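Local atomic coordinates of bifunctional enzyme IspD/IspF (Campylobacter jejuni, PDB entry 1W55), a protein that catalyses two steps of non-mevalonate isoprenoid precursor biosynthesis, cytidylyl transfer from CTP to methylerythritol phosphate and the later cyclisation to methylerythritol cyclodiphosphate with release of CMP. Residues 227-235 / 314-325; 297-308 / 355-366. All blocks are in the same frame, centred on the assembly; numbering follows the deposited sequence.

Contact 1. Residues 227-235 / 314-325. With C (cytidine-5'-monophosphate), chain C.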
loop_
_atom_site.group_PDB
_atom_site.type_symbol
_atom_site.label_atom_id
_atom_site.label_comp_id
_atom_site.label_asym_id
_atom_site.label_seq_id
_atom_site.Cartn_x
_atom_site.Cartn_y
_atom_site.Cartn_z
ATOM N N LEU A 227 -56.002 -17.588 2.608
ATOM C CA LEU A 227 -55.227 -16.375 2.530
ATOM C C LEU A 227 -53.766 -16.778 2.613
ATOM O O LEU A 227 -53.308 -17.286 3.637
ATOM C CB LEU A 227 -55.600 -15.427 3.677
ATOM C CG LEU A 227 -54.858 -14.092 3.699
ATOM C CD1 LEU A 227 -55.038 -13.360 2.372
ATOM C CD2 LEU A 227 -55.311 -13.231 4.885
ATOM N N LEU A 228 -53.055 -16.582 1.508
ATOM C CA LEU A 228 -51.625 -16.868 1.416
ATOM C C LEU A 228 -50.860 -15.556 1.321
ATOM O O LEU A 228 -51.114 -14.747 0.428
ATOM C CB LEU A 228 -51.320 -17.700 0.161
ATOM C CG LEU A 228 -51.861 -19.124 0.023
ATOM C CD1 LEU A 228 -51.333 -19.732 -1.274
ATOM C CD2 LEU A 228 -51.478 -19.994 1.210
ATOM N N LEU A 229 -49.938 -15.345 2.245
ATOM C CA LEU A 229 -49.085 -14.167 2.205
ATOM C C LEU A 229 -47.649 -14.643 2.346
ATOM O O LEU A 229 -47.321 -15.376 3.289
ATOM C CB LEU A 229 -49.455 -13.188 3.317
ATOM C CG LEU A 229 -50.828 -12.510 3.263
ATOM C CD1 LEU A 229 -50.936 -11.522 4.425
ATOM C CD2 LEU A 229 -51.079 -11.812 1.923
ATOM N N ALA A 230 -46.803 -14.244 1.395
ATOM C CA ALA A 230 -45.441 -14.776 1.282
ATOM C C ALA A 230 -45.463 -16.308 1.295
ATOM O O ALA A 230 -44.564 -16.955 1.852
ATOM C CB ALA A 230 -44.529 -14.221 2.397
ATOM N N GLY A 231 -46.501 -16.872 0.678
ATOM C CA GLY A 231 -46.637 -18.311 0.529
ATOM C C GLY A 231 -47.047 -19.046 1.795
ATOM O O GLY A 231 -47.013 -20.269 1.830
ATOM N N VAL A 232 -47.421 -18.301 2.831
ATOM C CA VAL A 232 -47.762 -18.859 4.132
ATOM C C VAL A 232 -49.268 -18.714 4.361
ATOM O O VAL A 232 -49.828 -17.630 4.166
ATOM C CB VAL A 232 -46.986 -18.123 5.258
ATOM C CG1 VAL A 232 -47.477 -18.560 6.658
ATOM C CG2 VAL A 232 -45.465 -18.338 5.104
ATOM N N GLN A 233 -49.931 -19.796 4.771
ATOM C CA GLN A 233 -51.375 -19.724 4.991
ATOM C C GLN A 233 -51.699 -18.973 6.275
ATOM O O GLN A 233 -51.277 -19.368 7.367
ATOM C CB GLN A 233 -52.036 -21.105 4.988
ATOM C CG GLN A 233 -53.567 -21.005 4.934
ATOM C CD GLN A 233 -54.255 -22.347 4.913
ATOM O OE1 GLN A 233 -54.842 -22.763 5.915
ATOM N NE2 GLN A 233 -54.191 -23.030 3.778
ATOM N N ILE A 234 -52.449 -17.886 6.128
ATOM C CA ILE A 234 -52.784 -17.000 7.244
ATOM C C ILE A 234 -54.171 -17.344 7.796
ATOM O O ILE A 234 -54.416 -17.299 9.003
ATOM C CB ILE A 234 -52.768 -15.515 6.762
ATOM C CG1 ILE A 234 -51.454 -15.163 6.035
ATOM C CG2 ILE A 234 -53.055 -14.560 7.909
ATOM C CD1 ILE A 234 -50.166 -15.644 6.711
ATOM N N HIS A 235 -55.075 -17.664 6.877
ATOM C CA HIS A 235 -56.467 -17.910 7.186
ATOM C C HIS A 235 -56.998 -18.904 6.164
ATOM O O HIS A 235 -56.626 -18.819 4.987
ATOM C CB HIS A 235 -57.274 -16.615 7.129
ATOM C CG HIS A 235 -58.555 -16.683 7.895
ATOM N ND1 HIS A 235 -59.717 -17.196 7.355
ATOM C CD2 HIS A 235 -58.853 -16.334 9.170
ATOM C CE1 HIS A 235 -60.678 -17.152 8.260
ATOM N NE2 HIS A 235 -60.182 -16.629 9.370
ATOM N N LEU A 314 -51.549 -10.645 11.776
ATOM C CA LEU A 314 -50.423 -11.336 11.149
ATOM C C LEU A 314 -49.335 -11.741 12.123
ATOM O O LEU A 314 -48.386 -12.420 11.746
ATOM C CB LEU A 314 -49.816 -10.463 10.041
ATOM C CG LEU A 314 -50.724 -10.103 8.861
ATOM C CD1 LEU A 314 -49.890 -9.449 7.792
ATOM C CD2 LEU A 314 -51.421 -11.334 8.303
ATOM N N LYS A 315 -49.468 -11.305 13.367
ATOM C CA LYS A 315 -48.450 -11.498 14.401
ATOM C C LYS A 315 -47.812 -12.893 14.427
ATOM O O LYS A 315 -46.567 -13.025 14.401
ATOM C CB LYS A 315 -49.048 -11.158 15.776
ATOM C CG LYS A 315 -48.151 -11.453 16.982
ATOM C CD LYS A 315 -48.929 -11.244 18.274
ATOM C CE LYS A 315 -48.006 -10.926 19.434
ATOM N NZ LYS A 315 -47.382 -12.132 20.049
ATOM N N ASP A 316 -48.661 -13.926 14.471
ATOM C CA ASP A 316 -48.184 -15.290 14.661
ATOM C C ASP A 316 -47.544 -15.868 13.392
ATOM O O ASP A 316 -46.969 -16.959 13.424
ATOM C CB ASP A 316 -49.312 -16.205 15.170
ATOM C CG ASP A 316 -49.770 -15.862 16.603
ATOM O OD1 ASP A 316 -49.056 -15.152 17.361
ATOM O OD2 ASP A 316 -50.852 -16.281 17.061
ATOM N N PHE A 317 -47.629 -15.123 12.289
ATOM C CA PHE A 317 -47.183 -15.616 10.981
ATOM C C PHE A 317 -45.948 -14.891 10.442
ATOM O O PHE A 317 -45.376 -15.292 9.424
ATOM C CB PHE A 317 -48.346 -15.550 9.983
ATOM C CG PHE A 317 -49.567 -16.316 10.436
ATOM C CD1 PHE A 317 -50.609 -15.669 11.097
ATOM C CD2 PHE A 317 -49.660 -17.694 10.229
ATOM C CE1 PHE A 317 -51.735 -16.385 11.533
ATOM C CE2 PHE A 317 -50.781 -18.424 10.669
ATOM C CZ PHE A 317 -51.817 -17.768 11.318
ATOM N N LYS A 318 -45.535 -13.829 11.124
ATOM C CA LYS A 318 -44.487 -12.945 10.607
ATOM C C LYS A 318 -43.140 -13.641 10.450
ATOM O O LYS A 318 -42.485 -13.477 9.429
ATOM C CB LYS A 318 -44.353 -11.683 11.465
ATOM C CG LYS A 318 -45.480 -10.697 11.267
ATOM C CD LYS A 318 -45.506 -9.674 12.417
ATOM C CE LYS A 318 -46.707 -8.734 12.290
ATOM N NZ LYS A 318 -46.810 -7.793 13.442
ATOM N N GLN A 319 -42.734 -14.425 11.447
ATOM C CA GLN A 319 -41.468 -15.162 11.365
ATOM C C GLN A 319 -41.469 -16.207 10.228
ATOM O O GLN A 319 -40.475 -16.354 9.505
ATOM C CB GLN A 319 -41.069 -15.788 12.718
ATOM C CG GLN A 319 -40.840 -14.764 13.867
ATOM C CD GLN A 319 -39.764 -13.709 13.549
ATOM O OE1 GLN A 319 -38.636 -14.057 13.197
ATOM N NE2 GLN A 319 -40.113 -12.431 13.675
ATOM N N ALA A 320 -42.589 -16.906 10.067
ATOM C CA ALA A 320 -42.742 -17.873 8.985
ATOM C C ALA A 320 -42.716 -17.217 7.579
ATOM O O ALA A 320 -42.111 -17.750 6.656
ATOM C CB ALA A 320 -44.028 -18.688 9.189
ATOM N N MET A 321 -43.383 -16.074 7.428
ATOM C CA MET A 321 -43.346 -15.310 6.172
ATOM C C MET A 321 -41.915 -14.896 5.817
ATOM O O MET A 321 -41.460 -15.097 4.684
ATOM C CB MET A 321 -44.236 -14.065 6.276
ATOM C CG MET A 321 -45.725 -14.378 6.226
ATOM S SD MET A 321 -46.800 -12.977 6.585
ATOM C CE MET A 321 -46.684 -12.182 5.177
ATOM N N GLN A 322 -41.219 -14.328 6.802
ATOM C CA GLN A 322 -39.814 -13.942 6.677
ATOM C C GLN A 322 -38.940 -15.118 6.263
ATOM O O GLN A 322 -38.073 -14.993 5.388
ATOM C CB GLN A 322 -39.310 -13.345 8.004
ATOM C CG GLN A 322 -39.810 -11.919 8.223
ATOM C CD GLN A 322 -39.653 -11.389 9.658
ATOM O OE1 GLN A 322 -40.415 -10.517 10.066
ATOM N NE2 GLN A 322 -38.666 -11.892 10.402
ATOM N N SER A 323 -39.178 -16.264 6.891
ATOM C CA SER A 323 -38.384 -17.460 6.633
ATOM C C SER A 323 -38.671 -18.053 5.244
ATOM O O SER A 323 -37.752 -18.506 4.549
ATOM C CB SER A 323 -38.581 -18.495 7.761
ATOM O OG SER A 323 -38.138 -19.779 7.348
ATOM N N ASN A 324 -39.934 -18.047 4.836
ATOM C CA ASN A 324 -40.298 -18.498 3.486
ATOM C C ASN A 324 -39.756 -17.592 2.356
ATOM O O ASN A 324 -39.298 -18.092 1.323
ATOM C CB ASN A 324 -41.816 -18.669 3.367
ATOM C CG ASN A 324 -42.217 -19.649 2.256
ATOM O OD1 ASN A 324 -41.572 -20.687 2.050
ATOM N ND2 ASN A 324 -43.276 -19.316 1.533
ATOM N N ILE A 325 -39.801 -16.271 2.557
ATOM C CA ILE A 325 -39.144 -15.325 1.644
ATOM C C ILE A 325 -37.648 -15.595 1.556
ATOM O O ILE A 325 -37.083 -15.573 0.469
ATOM C CB ILE A 325 -39.380 -13.831 2.059
ATOM C CG1 ILE A 325 -40.846 -13.427 1.891
ATOM C CG2 ILE A 325 -38.468 -12.883 1.238
ATOM C CD1 ILE A 325 -41.243 -12.152 2.701
HETATM O OP3 C C . -51.213 -0.114 14.837
HETATM P P C C . -52.385 -1.037 14.976
HETATM O OP1 C C . -53.199 -1.162 13.729
HETATM O OP2 C C . -53.205 -0.716 16.192
HETATM O "O5'" C C . -51.746 -2.487 15.216
HETATM C "C5'" C C . -50.988 -2.786 16.378
HETATM C "C4'" C C . -50.043 -3.953 16.097
HETATM O "O4'" C C . -50.751 -5.132 15.684
HETATM C "C3'" C C . -49.036 -3.704 14.974
HETATM O "O3'" C C . -47.868 -3.028 15.434
HETATM C "C2'" C C . -48.714 -5.107 14.489
HETATM O "O2'" C C . -47.767 -5.705 15.370
HETATM C "C1'" C C . -49.988 -5.887 14.727
HETATM N N1 C C . -50.829 -6.186 13.541
HETATM C C2 C C . -50.788 -7.462 12.940
HETATM O O2 C C . -50.001 -8.329 13.381
HETATM N N3 C C . -51.585 -7.763 11.882
HETATM C C4 C C . -52.435 -6.836 11.378
HETATM N N4 C C . -53.238 -7.128 10.318
HETATM C C5 C C . -52.481 -5.569 11.946
HETATM C C6 C C . -51.673 -5.264 13.042
#
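Met321 and Leu229 meet at the tightest point of this contact. The thioether chain of Met321 bends at its last torsion (chi3 76°), bringing CE to 3.5 Å from Leu229 CB, closer than ordinary carbon packing. Beside them Ala230 CB fits between Met321 CB and Ile325 CG1, the latter 3.8 Å away. Towards the start of segment 314-325, the branch methyl CG2 of Ile234 packs against Leu314 CD2 at 3.6 Å, while its CD1 reaches back to Phe317 CB. Helix 248-260 closes over this compact part through Val248 and Leu249. The motif is a two-stranded β-hairpin with a type I' turn from Leu229 to Val232, laid on helix 318-329 of the IspF domain. Asp247 holds the backbone NH groups of Ala230 and Gly231, and the carbonyl of Ala230, within the turn, accepts a nearly straight bond (172°) from Asn324 ND2 at 2.7 Å, the donor tilted 21° from the carbonyl plane. On the more open side, the Phe317 ring packs flat against the strand, Ile234 CA over the centre of one face (4.2 Å to the centroid). Val232 lays CG2 across the helix backbone, near Ala320 O and Met321 CA, and its CG1 approaches exposed Ala320 CB. Beyond the packed end, buried Leu314 donates its N to N3 of the cytosine of bound CMP at 2.9 Å, and Lys318 NZ, salt-bridged to Asp265 and Glu268 of a neighbouring subunit, adds a weak bond to O2.

Contact 2. Residues 297-308 / 355-366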
loop_
_atom_site.group_PDB
_atom_site.type_symbol
_atom_site.label_atom_id
_atom_site.label_comp_id
_atom_site.label_asym_id
_atom_site.label_seq_id
_atom_site.Cartn_x
_atom_site.Cartn_y
_atom_site.Cartn_z
ATOM N N GLY A 297 -26.554 -8.523 -12.625
ATOM C CA GLY A 297 -25.451 -8.166 -11.748
ATOM C C GLY A 297 -25.773 -7.606 -10.371
ATOM O O GLY A 297 -24.880 -7.077 -9.692
ATOM N N PHE A 298 -27.023 -7.744 -9.948
ATOM C CA PHE A 298 -27.473 -7.196 -8.678
ATOM C C PHE A 298 -27.672 -8.281 -7.627
ATOM O O PHE A 298 -27.839 -9.460 -7.958
ATOM C CB PHE A 298 -28.795 -6.457 -8.875
ATOM C CG PHE A 298 -28.648 -5.104 -9.494
ATOM C CD1 PHE A 298 -29.053 -4.877 -10.807
ATOM C CD2 PHE A 298 -28.102 -4.056 -8.770
ATOM C CE1 PHE A 298 -28.918 -3.624 -11.365
ATOM C CE2 PHE A 298 -27.973 -2.801 -9.320
ATOM C CZ PHE A 298 -28.371 -2.574 -10.610
ATOM N N GLU A 299 -27.701 -7.861 -6.367
ATOM C CA GLU A 299 -27.863 -8.755 -5.233
ATOM C C GLU A 299 -28.619 -7.998 -4.131
ATOM O O GLU A 299 -28.356 -6.817 -3.895
ATOM C CB GLU A 299 -26.471 -9.161 -4.741
ATOM C CG GLU A 299 -26.448 -10.143 -3.594
ATOM C CD GLU A 299 -25.035 -10.576 -3.222
ATOM O OE1 GLU A 299 -24.063 -10.115 -3.881
ATOM O OE2 GLU A 299 -24.904 -11.367 -2.257
ATOM N N LEU A 300 -29.545 -8.679 -3.462
ATOM C CA LEU A 300 -30.317 -8.078 -2.385
ATOM C C LEU A 300 -29.501 -7.860 -1.110
ATOM O O LEU A 300 -28.708 -8.709 -0.716
ATOM C CB LEU A 300 -31.560 -8.921 -2.073
ATOM C CG LEU A 300 -32.804 -8.693 -2.949
ATOM C CD1 LEU A 300 -33.762 -9.871 -2.820
ATOM C CD2 LEU A 300 -33.526 -7.390 -2.607
ATOM N N ILE A 301 -29.707 -6.716 -0.469
ATOM C CA ILE A 301 -29.149 -6.497 0.858
ATOM C C ILE A 301 -30.223 -6.801 1.881
ATOM O O ILE A 301 -29.981 -7.558 2.821
ATOM C CB ILE A 301 -28.610 -5.048 1.040
ATOM C CG1 ILE A 301 -27.326 -4.844 0.222
ATOM C CG2 ILE A 301 -28.362 -4.757 2.519
ATOM C CD1 ILE A 301 -26.840 -3.402 0.190
ATOM N N ASN A 302 -31.415 -6.230 1.710
ATOM C CA ASN A 302 -32.474 -6.474 2.690
ATOM C C ASN A 302 -33.842 -6.150 2.148
ATOM O O ASN A 302 -33.958 -5.495 1.113
ATOM C CB ASN A 302 -32.225 -5.699 3.995
ATOM C CG ASN A 302 -32.642 -4.226 3.902
ATOM O OD1 ASN A 302 -32.120 -3.476 3.083
ATOM N ND2 ASN A 302 -33.596 -3.822 4.736
ATOM N N ILE A 303 -34.864 -6.621 2.864
ATOM C CA ILE A 303 -36.255 -6.431 2.513
ATOM C C ILE A 303 -37.007 -5.955 3.749
ATOM O O ILE A 303 -36.855 -6.524 4.836
ATOM C CB ILE A 303 -36.857 -7.760 2.027
ATOM C CG1 ILE A 303 -36.335 -8.104 0.633
ATOM C CG2 ILE A 303 -38.405 -7.726 2.043
ATOM C CD1 ILE A 303 -36.318 -9.600 0.363
ATOM N N ASP A 304 -37.798 -4.898 3.588
ATOM C CA ASP A 304 -38.715 -4.486 4.652
ATOM C C ASP A 304 -40.097 -4.249 4.082
ATOM O O ASP A 304 -40.256 -3.667 2.996
ATOM C CB ASP A 304 -38.210 -3.254 5.410
ATOM C CG ASP A 304 -38.977 -3.013 6.697
ATOM O OD1 ASP A 304 -39.493 -3.988 7.303
ATOM O OD2 ASP A 304 -39.131 -1.878 7.182
ATOM N N ILE A 305 -41.094 -4.721 4.820
ATOM C CA ILE A 305 -42.464 -4.819 4.323
ATOM C C ILE A 305 -43.431 -4.255 5.336
ATOM O O ILE A 305 -43.241 -4.413 6.542
ATOM C CB ILE A 305 -42.807 -6.299 3.970
ATOM C CG1 ILE A 305 -42.013 -6.729 2.717
ATOM C CG2 ILE A 305 -44.316 -6.485 3.711
ATOM C CD1 ILE A 305 -42.039 -8.227 2.429
ATOM N N CYS A 306 -44.449 -3.564 4.841
ATOM C CA CYS A 306 -45.567 -3.170 5.659
ATOM C C CYS A 306 -46.876 -3.653 5.046
ATOM O O CYS A 306 -47.235 -3.267 3.931
ATOM C CB CYS A 306 -45.608 -1.657 5.882
ATOM S SG CYS A 306 -46.890 -1.262 7.107
ATOM N N VAL A 307 -47.559 -4.533 5.772
ATOM C CA VAL A 307 -48.852 -5.039 5.353
ATOM C C VAL A 307 -49.884 -4.142 6.011
ATOM O O VAL A 307 -49.848 -3.924 7.225
ATOM C CB VAL A 307 -49.094 -6.504 5.807
ATOM C CG1 VAL A 307 -50.489 -6.976 5.376
ATOM C CG2 VAL A 307 -48.008 -7.456 5.276
ATOM N N MET A 308 -50.794 -3.611 5.206
ATOM C CA MET A 308 -51.883 -2.809 5.729
ATOM C C MET A 308 -53.162 -3.630 5.631
ATOM O O MET A 308 -53.673 -3.909 4.540
ATOM C CB MET A 308 -51.969 -1.478 4.989
ATOM C CG MET A 308 -50.630 -0.705 5.017
ATOM S SD MET A 308 -50.241 0.269 3.520
ATOM C CE MET A 308 -51.701 0.970 3.198
ATOM N N MET A 355 -56.809 -5.357 1.041
ATOM C CA MET A 355 -55.584 -5.108 1.786
ATOM C C MET A 355 -54.446 -4.645 0.877
ATOM O O MET A 355 -54.425 -4.948 -0.326
ATOM C CB MET A 355 -55.205 -6.310 2.666
ATOM C CG MET A 355 -54.519 -7.467 1.979
ATOM S SD MET A 355 -53.786 -8.632 3.203
ATOM C CE MET A 355 -52.279 -8.433 2.918
ATOM N N ALA A 356 -53.507 -3.909 1.458
ATOM C CA ALA A 356 -52.390 -3.389 0.691
ATOM C C ALA A 356 -51.064 -3.798 1.320
ATOM O O ALA A 356 -50.992 -4.087 2.519
ATOM C CB ALA A 356 -52.495 -1.867 0.567
ATOM N N VAL A 357 -50.020 -3.843 0.497
ATOM C CA VAL A 357 -48.682 -4.169 0.970
ATOM C C VAL A 357 -47.648 -3.179 0.406
ATOM O O VAL A 357 -47.542 -2.996 -0.811
ATOM C CB VAL A 357 -48.288 -5.632 0.642
ATOM C CG1 VAL A 357 -46.886 -5.918 1.143
ATOM C CG2 VAL A 357 -49.306 -6.649 1.253
ATOM N N LEU A 358 -46.915 -2.529 1.310
ATOM C CA LEU A 358 -45.781 -1.684 0.948
ATOM C C LEU A 358 -44.476 -2.455 1.166
ATOM O O LEU A 358 -44.244 -2.993 2.260
ATOM C CB LEU A 358 -45.781 -0.400 1.788
ATOM C CG LEU A 358 -44.581 0.547 1.600
ATOM C CD1 LEU A 358 -44.621 1.213 0.211
ATOM C CD2 LEU A 358 -44.509 1.600 2.724
ATOM N N SER A 359 -43.631 -2.496 0.137
ATOM C CA SER A 359 -42.325 -3.152 0.194
ATOM C C SER A 359 -41.190 -2.180 -0.097
ATOM O O SER A 359 -41.327 -1.302 -0.947
ATOM C CB SER A 359 -42.237 -4.309 -0.816
ATOM O OG SER A 359 -43.241 -5.280 -0.585
ATOM N N SER A 360 -40.072 -2.350 0.615
ATOM C CA SER A 360 -38.833 -1.642 0.313
ATOM C C SER A 360 -37.679 -2.634 0.244
ATOM O O SER A 360 -37.566 -3.554 1.063
ATOM C CB SER A 360 -38.494 -0.563 1.349
ATOM O OG SER A 360 -39.617 0.234 1.636
ATOM N N VAL A 361 -36.793 -2.384 -0.703
ATOM C CA VAL A 361 -35.677 -3.266 -0.985
ATOM C C VAL A 361 -34.429 -2.398 -1.241
ATOM O O VAL A 361 -34.538 -1.275 -1.735
ATOM C CB VAL A 361 -36.093 -4.101 -2.210
ATOM C CG1 VAL A 361 -35.007 -4.237 -3.240
ATOM C CG2 VAL A 361 -36.728 -5.410 -1.772
ATOM N N ASN A 362 -33.259 -2.895 -0.847
ATOM C CA ASN A 362 -31.988 -2.297 -1.225
ATOM C C ASN A 362 -31.200 -3.352 -1.996
ATOM O O ASN A 362 -31.093 -4.501 -1.561
ATOM C CB ASN A 362 -31.205 -1.815 0.006
ATOM C CG ASN A 362 -31.407 -0.325 0.297
ATOM O OD1 ASN A 362 -32.134 0.374 -0.410
ATOM N ND2 ASN A 362 -30.745 0.166 1.331
ATOM N N LEU A 363 -30.698 -2.962 -3.162
ATOM C CA LEU A 363 -29.898 -3.825 -4.016
ATOM C C LEU A 363 -28.499 -3.233 -4.121
ATOM O O LEU A 363 -28.344 -2.010 -4.229
ATOM C CB LEU A 363 -30.469 -3.836 -5.432
ATOM C CG LEU A 363 -31.651 -4.664 -5.900
ATOM C CD1 LEU A 363 -31.751 -4.497 -7.447
ATOM C CD2 LEU A 363 -31.511 -6.146 -5.487
ATOM N N LYS A 364 -27.494 -4.102 -4.106
ATOM C CA LYS A 364 -26.121 -3.706 -4.414
ATOM C C LYS A 364 -25.671 -4.511 -5.624
ATOM O O LYS A 364 -26.380 -5.423 -6.059
ATOM C CB LYS A 364 -25.202 -4.015 -3.240
ATOM C CG LYS A 364 -25.028 -5.497 -3.001
ATOM C CD LYS A 364 -24.187 -5.781 -1.782
ATOM C CE LYS A 364 -24.129 -7.278 -1.517
ATOM N NZ LYS A 364 -23.023 -7.660 -0.602
ATOM N N TYR A 365 -24.499 -4.180 -6.157
ATOM C CA TYR A 365 -23.896 -4.981 -7.220
ATOM C C TYR A 365 -23.332 -6.272 -6.665
ATOM O O TYR A 365 -22.670 -6.281 -5.626
ATOM C CB TYR A 365 -22.778 -4.212 -7.931
ATOM C CG TYR A 365 -23.255 -2.993 -8.675
ATOM C CD1 TYR A 365 -22.639 -1.755 -8.479
ATOM C CD2 TYR A 365 -24.300 -3.070 -9.590
ATOM C CE1 TYR A 365 -23.048 -0.621 -9.169
ATOM C CE2 TYR A 365 -24.735 -1.928 -10.285
ATOM C CZ TYR A 365 -24.098 -0.709 -10.056
ATOM O OH TYR A 365 -24.498 0.424 -10.726
ATOM N N PHE A 366 -23.571 -7.357 -7.386
ATOM C CA PHE A 366 -23.004 -8.642 -7.028
ATOM C C PHE A 366 -21.493 -8.527 -6.896
ATOM O O PHE A 366 -20.813 -8.028 -7.793
ATOM C CB PHE A 366 -23.355 -9.708 -8.082
ATOM C CG PHE A 366 -22.674 -11.029 -7.839
ATOM C CD1 PHE A 366 -22.906 -11.741 -6.664
ATOM C CD2 PHE A 366 -21.766 -11.542 -8.765
ATOM C CE1 PHE A 366 -22.260 -12.964 -6.422
ATOM C CE2 PHE A 366 -21.121 -12.765 -8.544
ATOM C CZ PHE A 366 -21.356 -13.474 -7.372
HETATM O O HOH W 1 -21.565 -7.072 -10.295
HETATM O O HOH W 2 -25.570 -9.395 0.655
#
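Glu299 and Lys364 exchange backbone hydrogen bonds in both directions near one end of this antiparallel ladder. Similar bond pairs join Asp304 with Ser360, Cys306 with Leu358 and Met308 with Ala356; Cys306 N to Leu358 O, at 2.7 Å and 173°, is among the straightest. Midway the pattern slips: Ile301 N bonds to Asn362 O at 2.8 Å, whereas Asn362 N makes a long, weak bond to Asn302 O. Ile301 and Asn302 thus share one partner, consistent with a classic β-bulge. These are central strands of the mixed sheet in the IspF domain. Much of the apolar packing lies on the face of Leu300, Ile303, Ile305 and Val307, where Leu300 CD2 meets Val361 CG1 at 3.5 Å and Ile303 CG1 meets Val361 CG2 at 3.6 Å; helices 248-260 and 318-329 cover it. Val307 CG1 lies unusually tight on Met355 CE (3.4 Å). Aromatic contacts gather at the Phe298–Tyr365 end: the two rings lie side by side, planes 28° apart but slid so far that they barely overlap (centroids 5.3 Å), and Leu363 CD1 approaches the Phe298 ring off-centre. The other face is mixed. Cys306, Leu358, Met308 and Ala356 lie at one end, Met308 lining the geranyl diphosphate pocket. Farther along, Asp304 pairs with Lys339, and Asn302 ND2 and Asn362 ND2 bond to Thr212 O and Ile210 O of the second subunit. Lys364 CG sits between its backbone N and carbonyl carbon (chi1 68°), from where the extended chain runs alongside Glu299 to a salt bridge with Glu209 of that subunit.

After the N-terminal IspD region and strand 210-224 comes the hairpin 227-235, then helix 248-260, strand 298-308, helix 318-329 and strand 354-365. Contact 1 closes a loop of 78 residues between the hairpin and 314-325, and strand 298-308 lies inside that loop. Contact 2 closes a loop of 46 residues that in turn contains 314-325. The segments therefore alternate, and the two loops cross instead of nesting. The contacts also meet in space: Leu314 CD1 lies 3.5 Å from Val307 CG1, Leu229 CD1 reaches Met355 CE, and Ile325 packs on Ile303 and Ile305. Hairpin and helix are thereby tied to the central sheet of the IspF domain.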